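Local coordinates for protein rhamnogalacturonan endolyase YesW (Bacillus subtilis, PDB 2ZUX) that cleaves the rhamnogalacturonan backbone of plant cell-wall pectin by endo-type elimination, needing calcium or manganese for activity, at residues E129-W134 against K162-N167; D200-G205 against T232-S237. All coordinates share one frame; numbering follows the deposited sequence.

Interaction 1 of 2, residues E129-W134 against K162-N167; sequences ELILKW and KLWRIN. With CA (calcium ion), chain H.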
ATOM      1  N   GLU A 129       3.230 -11.547  -7.537  1.00 10.42           N
ATOM      2  CA  GLU A 129       2.142 -12.358  -7.020  1.00 10.60           C
ATOM      3  C   GLU A 129       1.266 -11.473  -6.134  1.00 10.19           C
ATOM      4  O   GLU A 129       1.730 -10.465  -5.587  1.00 10.71           O
ATOM      5  CB  GLU A 129       2.684 -13.520  -6.182  1.00 10.34           C
ATOM      6  CG  GLU A 129       3.197 -14.721  -6.971  1.00 11.14           C
ATOM      7  CD  GLU A 129       4.393 -14.408  -7.850  1.00 11.83           C
ATOM      8  OE1 GLU A 129       5.457 -13.999  -7.329  1.00 11.63           O
ATOM      9  OE2 GLU A 129       4.278 -14.597  -9.081  1.00 12.85           O
ATOM     10  N   LEU A 130       0.002 -11.856  -5.996  1.00  9.81           N
ATOM     11  CA  LEU A 130      -0.927 -11.197  -5.089  1.00  9.87           C
ATOM     12  C   LEU A 130      -1.025 -11.972  -3.783  1.00 10.03           C
ATOM     13  O   LEU A 130      -1.242 -13.185  -3.793  1.00 10.84           O
ATOM     14  CB  LEU A 130      -2.302 -11.099  -5.740  1.00 10.06           C
ATOM     15  CG  LEU A 130      -2.427  -9.981  -6.773  1.00 11.10           C
ATOM     16  CD1 LEU A 130      -3.550 -10.267  -7.764  1.00 13.05           C
ATOM     17  CD2 LEU A 130      -2.605  -8.620  -6.090  1.00 13.13           C
ATOM     18  N   ILE A 131      -0.855 -11.261  -2.668  1.00  9.78           N
ATOM     19  CA  ILE A 131      -1.037 -11.832  -1.339  1.00 10.06           C
ATOM     20  C   ILE A 131      -2.345 -11.246  -0.813  1.00 10.09           C
ATOM     21  O   ILE A 131      -2.441 -10.028  -0.606  1.00 10.20           O
ATOM     22  CB  ILE A 131       0.154 -11.495  -0.396  1.00 10.20           C
ATOM     23  CG1 ILE A 131       1.505 -11.890  -1.024  1.00 11.18           C
ATOM     24  CG2 ILE A 131      -0.031 -12.140   0.984  1.00 10.91           C
ATOM     25  CD1 ILE A 131       1.655 -13.362  -1.392  1.00 13.75           C
ATOM     26  N   LEU A 132      -3.346 -12.104  -0.622  1.00  9.57           N
ATOM     27  CA  LEU A 132      -4.701 -11.675  -0.319  1.00  9.84           C
ATOM     28  C   LEU A 132      -5.167 -12.067   1.068  1.00  9.43           C
ATOM     29  O   LEU A 132      -5.024 -13.225   1.474  1.00  9.55           O
ATOM     30  CB  LEU A 132      -5.660 -12.287  -1.341  1.00  9.98           C
ATOM     31  CG  LEU A 132      -7.157 -12.008  -1.165  1.00 10.12           C
ATOM     32  CD1 LEU A 132      -7.455 -10.545  -1.449  1.00 10.20           C
ATOM     33  CD2 LEU A 132      -7.970 -12.914  -2.074  1.00 10.32           C
ATOM     34  N   LYS A 133      -5.741 -11.099   1.780  1.00  9.34           N
ATOM     35  CA  LYS A 133      -6.372 -11.365   3.067  1.00  9.66           C
ATOM     36  C   LYS A 133      -7.861 -11.582   2.846  1.00  9.71           C
ATOM     37  O   LYS A 133      -8.521 -10.772   2.190  1.00  9.58           O
ATOM     38  CB  LYS A 133      -6.130 -10.199   4.033  1.00  9.72           C
ATOM     39  CG  LYS A 133      -6.728 -10.392   5.436  1.00 10.10           C
ATOM     40  CD  LYS A 133      -6.478  -9.175   6.340  1.00  9.30           C
ATOM     41  CE  LYS A 133      -7.374  -8.015   5.944  1.00  9.62           C
ATOM     42  NZ  LYS A 133      -7.070  -6.760   6.709  1.00  9.98           N
ATOM     43  N   TRP A 134      -8.373 -12.685   3.394  1.00 10.01           N
ATOM     44  CA  TRP A 134      -9.808 -12.955   3.422  1.00 10.00           C
ATOM     45  C   TRP A 134     -10.396 -12.421   4.725  1.00  9.97           C
ATOM     46  O   TRP A 134      -9.758 -12.502   5.791  1.00  9.92           O
ATOM     47  CB  TRP A 134     -10.064 -14.462   3.339  1.00 10.26           C
ATOM     48  CG  TRP A 134      -9.735 -15.046   2.005  1.00 10.14           C
ATOM     49  CD1 TRP A 134      -8.572 -15.650   1.632  1.00 10.52           C
ATOM     50  CD2 TRP A 134     -10.595 -15.071   0.858  1.00  9.73           C
ATOM     51  NE1 TRP A 134      -8.657 -16.068   0.314  1.00 11.13           N
ATOM     52  CE2 TRP A 134      -9.883 -15.709  -0.185  1.00 10.03           C
ATOM     53  CE3 TRP A 134     -11.895 -14.614   0.608  1.00 11.00           C
ATOM     54  CZ2 TRP A 134     -10.438 -15.917  -1.461  1.00 11.26           C
ATOM     55  CZ3 TRP A 134     -12.441 -14.813  -0.660  1.00 11.04           C
ATOM     56  CH2 TRP A 134     -11.709 -15.454  -1.676  1.00 11.36           C
ATOM     57  N   LYS A 162      -3.102 -20.910  -7.122  1.00 15.06           N
ATOM     58  CA  LYS A 162      -3.060 -20.683  -5.682  1.00 15.25           C
ATOM     59  C   LYS A 162      -1.827 -21.371  -5.104  1.00 15.09           C
ATOM     60  O   LYS A 162      -1.716 -22.602  -5.126  1.00 15.98           O
ATOM     61  CB  LYS A 162      -4.338 -21.192  -5.017  1.00 15.63           C
ATOM     62  CG  LYS A 162      -4.384 -20.971  -3.515  1.00 16.95           C
ATOM     63  CD  LYS A 162      -5.588 -21.678  -2.929  1.00 19.52           C
ATOM     64  CE  LYS A 162      -5.386 -21.971  -1.461  1.00 19.98           C
ATOM     65  NZ  LYS A 162      -6.419 -22.924  -0.981  1.00 22.05           N
ATOM     66  N   LEU A 163      -0.893 -20.578  -4.593  1.00 14.05           N
ATOM     67  CA  LEU A 163       0.356 -21.130  -4.078  1.00 13.90           C
ATOM     68  C   LEU A 163       0.221 -21.719  -2.687  1.00 13.43           C
ATOM     69  O   LEU A 163       0.842 -22.740  -2.389  1.00 14.06           O
ATOM     70  CB  LEU A 163       1.471 -20.086  -4.112  1.00 13.97           C
ATOM     71  CG  LEU A 163       1.780 -19.513  -5.498  1.00 14.23           C
ATOM     72  CD1 LEU A 163       2.873 -18.475  -5.397  1.00 15.67           C
ATOM     73  CD2 LEU A 163       2.178 -20.613  -6.489  1.00 15.98           C
ATOM     74  N   TRP A 164      -0.578 -21.067  -1.842  1.00 12.74           N
ATOM     75  CA  TRP A 164      -0.783 -21.499  -0.467  1.00 11.86           C
ATOM     76  C   TRP A 164      -1.849 -20.688   0.232  1.00 11.71           C
ATOM     77  O   TRP A 164      -2.270 -19.635  -0.260  1.00 11.39           O
ATOM     78  CB  TRP A 164       0.518 -21.406   0.341  1.00 11.82           C
ATOM     79  CG  TRP A 164       1.294 -20.117   0.206  1.00 11.94           C
ATOM     80  CD1 TRP A 164       2.381 -19.904  -0.591  1.00 12.44           C
ATOM     81  CD2 TRP A 164       1.069 -18.883   0.908  1.00 10.99           C
ATOM     82  NE1 TRP A 164       2.849 -18.623  -0.435  1.00 12.37           N
ATOM     83  CE2 TRP A 164       2.067 -17.974   0.483  1.00 11.00           C
ATOM     84  CE3 TRP A 164       0.124 -18.454   1.850  1.00 11.82           C
ATOM     85  CZ2 TRP A 164       2.139 -16.659   0.959  1.00 11.86           C
ATOM     86  CZ3 TRP A 164       0.194 -17.140   2.321  1.00 11.86           C
ATOM     87  CH2 TRP A 164       1.204 -16.267   1.877  1.00 11.60           C
ATOM     88  N   ARG A 165      -2.265 -21.212   1.379  1.00 11.34           N
ATOM     89  CA  ARG A 165      -3.113 -20.517   2.333  1.00 11.53           C
ATOM     90  C   ARG A 165      -2.517 -20.671   3.722  1.00 11.56           C
ATOM     91  O   ARG A 165      -2.160 -21.783   4.134  1.00 11.76           O
ATOM     92  CB  ARG A 165      -4.538 -21.089   2.324  1.00 11.63           C
ATOM     93  CG  ARG A 165      -5.436 -20.615   3.488  1.00 11.77           C
ATOM     94  CD  ARG A 165      -6.905 -20.936   3.246  1.00 12.50           C
ATOM     95  NE  ARG A 165      -7.339 -20.307   2.001  1.00 12.65           N
ATOM     96  CZ  ARG A 165      -8.383 -20.681   1.269  1.00 13.60           C
ATOM     97  NH1 ARG A 165      -9.171 -21.684   1.658  1.00 15.01           N
ATOM     98  NH2 ARG A 165      -8.649 -20.035   0.145  1.00 14.03           N
ATOM     99  N   ILE A 166      -2.420 -19.550   4.431  1.00 11.25           N
ATOM    100  CA  ILE A 166      -2.093 -19.527   5.852  1.00 11.26           C
ATOM    101  C   ILE A 166      -3.383 -19.245   6.610  1.00 11.12           C
ATOM    102  O   ILE A 166      -4.136 -18.339   6.245  1.00 11.66           O
ATOM    103  CB  ILE A 166      -1.046 -18.425   6.161  1.00 11.60           C
ATOM    104  CG1 ILE A 166       0.303 -18.795   5.546  1.00 11.14           C
ATOM    105  CG2 ILE A 166      -0.918 -18.158   7.683  1.00 11.76           C
ATOM    106  CD1 ILE A 166       1.337 -17.691   5.616  1.00 11.96           C
ATOM    107  N   ASN A 167      -3.646 -20.034   7.648  1.00 10.70           N
ATOM    108  CA  ASN A 167      -4.789 -19.798   8.511  1.00 10.98           C
ATOM    109  C   ASN A 167      -4.278 -19.283   9.850  1.00 10.73           C
ATOM    110  O   ASN A 167      -3.625 -20.020  10.590  1.00 10.87           O
ATOM    111  CB  ASN A 167      -5.599 -21.086   8.700  1.00 11.31           C
ATOM    112  CG  ASN A 167      -6.844 -20.865   9.538  1.00 11.78           C
ATOM    113  OD1 ASN A 167      -6.890 -19.956  10.368  1.00 11.96           O
ATOM    114  ND2 ASN A 167      -7.866 -21.681   9.319  1.00 13.28           N
TER
HETATM  115 CA    CA H 634       6.594 -13.934  -9.610  1.00 11.75          CA
HETATM  116  O   HOH W   1       5.492 -14.791 -11.543  1.00 18.77           O
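Leu-163 lays CD1 against CG of Glu-129, 4.1 Å away, the first of three side-chain bridges within one antiparallel blade of this beta-propeller lyase. Strand 152-156 runs between 129-134 and 162-167, antiparallel to both, so the two segments head roughly the same way, 31° apart and 9.3 Å between axes, and only side chains reach across. Lys-162, one residue earlier and salt-bridged to Asp-97, holds NZ 3.7 Å above the centre of the Arg-165 guanidinium plane. The Glu-129 chain bends at chi2, leaving CG for the leucine while the carboxylate turns to the calcium and grips it with both oxygens, OE1 and OE2 each at 2.5 Å. OD1 of Asp-121, Asp-123 and Asp-125 and the backbone O of Gln-127, from a DxDxDG-type calcium loop, complete the site together with a water, and OE1 also takes the N-H of Val-122. Next along, the first torsion of Trp-164 (chi1 47°) puts its CG between backbone N and carbonyl carbon, and CZ2 comes to 4.1 Å from CD1 of Ile-131, meeting it at a slant; both side chains also rest on Ala-155 of the intervening strand. At Arg-165 the partner is Trp-134: NH2 lies 4.0 Å from NE1, with guanidinium and ring planes 78° apart. These two donors do not bond each other. NH2 bonds the carbonyl of Asp-97, and Asp-154, on the strand between, serves both residues, OD1 forming a salt bridge with Arg-165 NE and OD2 accepting from Trp-134 NE1.

Interaction 2 of 2, residues D200-G205 against T232-S237; sequences DGTKDG and TVFQGS. With RAM (alpha-L-rhamnopyranose), chain P.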
ATOM      1  N   ASP A 200      -0.286 -19.140  18.815  1.00 11.12           N
ATOM      2  CA  ASP A 200      -0.507 -20.576  18.933  1.00 11.24           C
ATOM      3  C   ASP A 200      -1.696 -20.919  18.052  1.00 11.23           C
ATOM      4  O   ASP A 200      -2.725 -20.237  18.076  1.00 11.45           O
ATOM      5  CB  ASP A 200      -0.848 -20.941  20.377  1.00 11.54           C
ATOM      6  CG  ASP A 200       0.318 -20.753  21.317  1.00 12.08           C
ATOM      7  OD1 ASP A 200       1.431 -21.213  20.992  1.00 12.38           O
ATOM      8  OD2 ASP A 200       0.108 -20.134  22.384  1.00 13.63           O
ATOM      9  N   GLY A 201      -1.556 -21.960  17.247  1.00 11.16           N
ATOM     10  CA  GLY A 201      -2.657 -22.372  16.400  1.00 11.22           C
ATOM     11  C   GLY A 201      -2.623 -21.812  14.993  1.00 11.31           C
ATOM     12  O   GLY A 201      -3.386 -22.253  14.151  1.00 11.16           O
ATOM     13  N   THR A 202      -1.771 -20.824  14.730  1.00 11.13           N
ATOM     14  CA  THR A 202      -1.570 -20.366  13.360  1.00 11.10           C
ATOM     15  C   THR A 202      -1.027 -21.543  12.550  1.00 11.19           C
ATOM     16  O   THR A 202      -0.113 -22.231  13.003  1.00 11.85           O
ATOM     17  CB  THR A 202      -0.587 -19.188  13.309  1.00 10.79           C
ATOM     18  OG1 THR A 202      -1.179 -18.046  13.949  1.00 10.61           O
ATOM     19  CG2 THR A 202      -0.213 -18.836  11.856  1.00 10.87           C
ATOM     20  N   LYS A 203      -1.604 -21.771  11.371  1.00 11.16           N
ATOM     21  CA  LYS A 203      -1.203 -22.879  10.512  1.00 11.98           C
ATOM     22  C   LYS A 203      -0.548 -22.324   9.250  1.00 11.38           C
ATOM     23  O   LYS A 203      -1.155 -21.521   8.525  1.00 11.32           O
ATOM     24  CB  LYS A 203      -2.426 -23.732  10.172  1.00 11.95           C
ATOM     25  CG  LYS A 203      -2.106 -25.047   9.469  1.00 14.14           C
ATOM     26  CD  LYS A 203      -3.274 -26.042   9.523  1.00 14.92           C
ATOM     27  CE  LYS A 203      -4.537 -25.496   8.865  1.00 19.04           C
ATOM     28  NZ  LYS A 203      -4.421 -25.319   7.386  1.00 21.24           N
ATOM     29  N   ASP A 204       0.685 -22.747   8.990  1.00 10.83           N
ATOM     30  CA  ASP A 204       1.419 -22.233   7.844  1.00 10.78           C
ATOM     31  C   ASP A 204       0.917 -22.855   6.540  1.00 10.66           C
ATOM     32  O   ASP A 204       0.002 -23.697   6.551  1.00 10.62           O
ATOM     33  CB  ASP A 204       2.948 -22.302   8.057  1.00 10.88           C
ATOM     34  CG  ASP A 204       3.568 -23.678   7.785  1.00 11.07           C
ATOM     35  OD1 ASP A 204       2.895 -24.610   7.307  1.00 10.98           O
ATOM     36  OD2 ASP A 204       4.782 -23.796   8.054  1.00 11.90           O
ATOM     37  N   GLY A 205       1.496 -22.420   5.422  1.00 10.44           N
ATOM     38  CA  GLY A 205       1.026 -22.847   4.114  1.00 10.90           C
ATOM     39  C   GLY A 205       1.247 -24.318   3.816  1.00 11.19           C
ATOM     40  O   GLY A 205       0.673 -24.842   2.862  1.00 11.93           O
ATOM     41  N   THR A 232       6.073 -14.001  12.887  1.00 10.16           N
ATOM     42  CA  THR A 232       6.565 -15.026  11.963  1.00 10.37           C
ATOM     43  C   THR A 232       6.910 -14.430  10.612  1.00 10.31           C
ATOM     44  O   THR A 232       6.188 -13.574  10.084  1.00 10.74           O
ATOM     45  CB  THR A 232       5.525 -16.151  11.770  1.00 10.63           C
ATOM     46  OG1 THR A 232       5.222 -16.734  13.044  1.00 10.55           O
ATOM     47  CG2 THR A 232       6.060 -17.247  10.855  1.00 11.17           C
ATOM     48  N   VAL A 233       8.029 -14.897  10.066  1.00 10.53           N
ATOM     49  CA  VAL A 233       8.367 -14.669   8.669  1.00 11.12           C
ATOM     50  C   VAL A 233       8.091 -15.978   7.932  1.00 10.89           C
ATOM     51  O   VAL A 233       8.628 -17.033   8.303  1.00 11.33           O
ATOM     52  CB  VAL A 233       9.843 -14.260   8.489  1.00 11.38           C
ATOM     53  CG1 VAL A 233      10.167 -14.015   7.020  1.00 12.49           C
ATOM     54  CG2 VAL A 233      10.169 -13.025   9.317  1.00 12.17           C
ATOM     55  N   PHE A 234       7.245 -15.912   6.905  1.00 10.95           N
ATOM     56  CA  PHE A 234       6.869 -17.059   6.087  1.00 11.13           C
ATOM     57  C   PHE A 234       7.541 -16.954   4.724  1.00 11.23           C
ATOM     58  O   PHE A 234       7.662 -15.862   4.157  1.00 11.70           O
ATOM     59  CB  PHE A 234       5.355 -17.091   5.849  1.00 10.88           C
ATOM     60  CG  PHE A 234       4.513 -17.259   7.096  1.00 10.50           C
ATOM     61  CD1 PHE A 234       4.205 -18.528   7.579  1.00 10.85           C
ATOM     62  CD2 PHE A 234       3.981 -16.149   7.745  1.00 11.40           C
ATOM     63  CE1 PHE A 234       3.394 -18.692   8.698  1.00 10.75           C
ATOM     64  CE2 PHE A 234       3.176 -16.303   8.867  1.00 11.17           C
ATOM     65  CZ  PHE A 234       2.881 -17.574   9.349  1.00 11.45           C
ATOM     66  N   GLN A 235       7.936 -18.099   4.177  1.00 11.66           N
ATOM     67  CA  GLN A 235       8.495 -18.172   2.837  1.00 11.98           C
ATOM     68  C   GLN A 235       7.427 -17.770   1.825  1.00 11.63           C
ATOM     69  O   GLN A 235       6.308 -18.272   1.869  1.00 12.02           O
ATOM     70  CB  GLN A 235       8.987 -19.598   2.569  1.00 12.26           C
ATOM     71  CG  GLN A 235       9.716 -19.770   1.250  1.00 13.35           C
ATOM     72  CD  GLN A 235      10.338 -21.142   1.117  1.00 16.26           C
ATOM     73  OE1 GLN A 235       9.701 -22.158   1.394  1.00 15.39           O
ATOM     74  NE2 GLN A 235      11.592 -21.176   0.695  1.00 19.72           N
ATOM     75  N   GLY A 236       7.765 -16.851   0.924  1.00 11.66           N
ATOM     76  CA  GLY A 236       6.781 -16.334  -0.018  1.00 11.75           C
ATOM     77  C   GLY A 236       6.212 -17.352  -0.986  1.00 11.92           C
ATOM     78  O   GLY A 236       5.042 -17.279  -1.348  1.00 12.18           O
ATOM     79  N   SER A 237       7.048 -18.293  -1.425  1.00 12.20           N
ATOM     80  CA  SER A 237       6.641 -19.247  -2.460  1.00 12.78           C
ATOM     81  C   SER A 237       5.744 -20.368  -1.938  1.00 12.76           C
ATOM     82  O   SER A 237       4.970 -20.935  -2.700  1.00 12.74           O
ATOM     83  CB  SER A 237       7.873 -19.846  -3.131  1.00 13.45           C
ATOM     84  OG  SER A 237       8.664 -20.521  -2.177  1.00 14.91           O
TER
HETATM   85  C1  RAM P 642      -5.662 -27.515  15.479  1.00 24.82           C
HETATM   86  C2  RAM P 642      -5.766 -26.014  15.748  1.00 23.82           C
HETATM   87  C3  RAM P 642      -5.270 -25.228  14.534  1.00 23.43           C
HETATM   88  C4  RAM P 642      -6.023 -25.661  13.280  1.00 23.87           C
HETATM   89  C5  RAM P 642      -5.915 -27.179  13.109  1.00 24.95           C
HETATM   90  C6  RAM P 642      -6.737 -27.687  11.928  1.00 25.17           C
HETATM   91  O1  RAM P 642      -4.304 -27.896  15.390  1.00 25.59           O
HETATM   92  O2  RAM P 642      -7.111 -25.690  16.030  1.00 24.22           O
HETATM   93  O3  RAM P 642      -5.419 -23.839  14.728  1.00 18.67           O
HETATM   94  O4  RAM P 642      -5.468 -24.997  12.167  1.00 25.69           O
HETATM   95  O5  RAM P 642      -6.352 -27.854  14.283  1.00 25.25           O
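In Phe-234, chi1 of -63° sets CG anti to the carbonyl carbon, and the ring edge then meets Asp-204 and Thr-202. In Asp-204, chi1 of 81° turns the carboxylate to its polar partners, OD1 accepting from Thr-206 and the N-H of Lys-208, while CB, placed by the backbone, meets the ring. Both touches lie close to the ring plane: CB of Asp-204 is 3.7 Å from CE1 of Phe-234, and the CG2 methyl of Thr-202 lies 4.2 Å from CZ. One face of the ring is covered from its own strand, by Thr-232 CG2 3.5 Å above the centre. Thr-202 OG1 bonds the carbonyl of Leu-168. Gly-201 and Thr-202 both make backbone hydrogen bonds with Ile-210, consistent with a well-held loop where Gly-201 O accepts from O3 of a bound rhamnose at 2.6 Å; Lys-203 CE is 3.5 Å from the sugar O4. Replacing the ring of Phe-234 with the methyl of an alanine is likely to leave a gap beside Asp-204 CB and the methyls of Thr-202 and Thr-232, so that the sugar-binding loop is less firmly backed. The loop leaves strand 193-198 and returns as strand 230-235, the third of a four-stranded antiparallel propeller blade; Phe-234 touches Thr-198 on the one neighbouring strand, and Asp-204 OD2 takes the N-H of Glu-241 at the start of the other, 241-246.

Both contacts are buried and belong to the propeller domain, but they hold different sheets: interaction 1 ties together strands of one blade across an intervening strand, whereas interaction 2 backs a loop against a strand of the sheet that follows. Their centres are 11 Å apart and they touch. Trp-164 NE1 probably donates to Gly-236 O at 2.7 Å, and Lys-203 N to Asn-167 O at 2.8 Å, so the outermost strand 162-167 of the first sheet meets both segments of the second contact. Chemically, 129-134/162-167 mixes apolar touches with charged groups and ends at a calcium, while 200-205/232-237 is a small apolar contact round one ring, next to a rhamnose site.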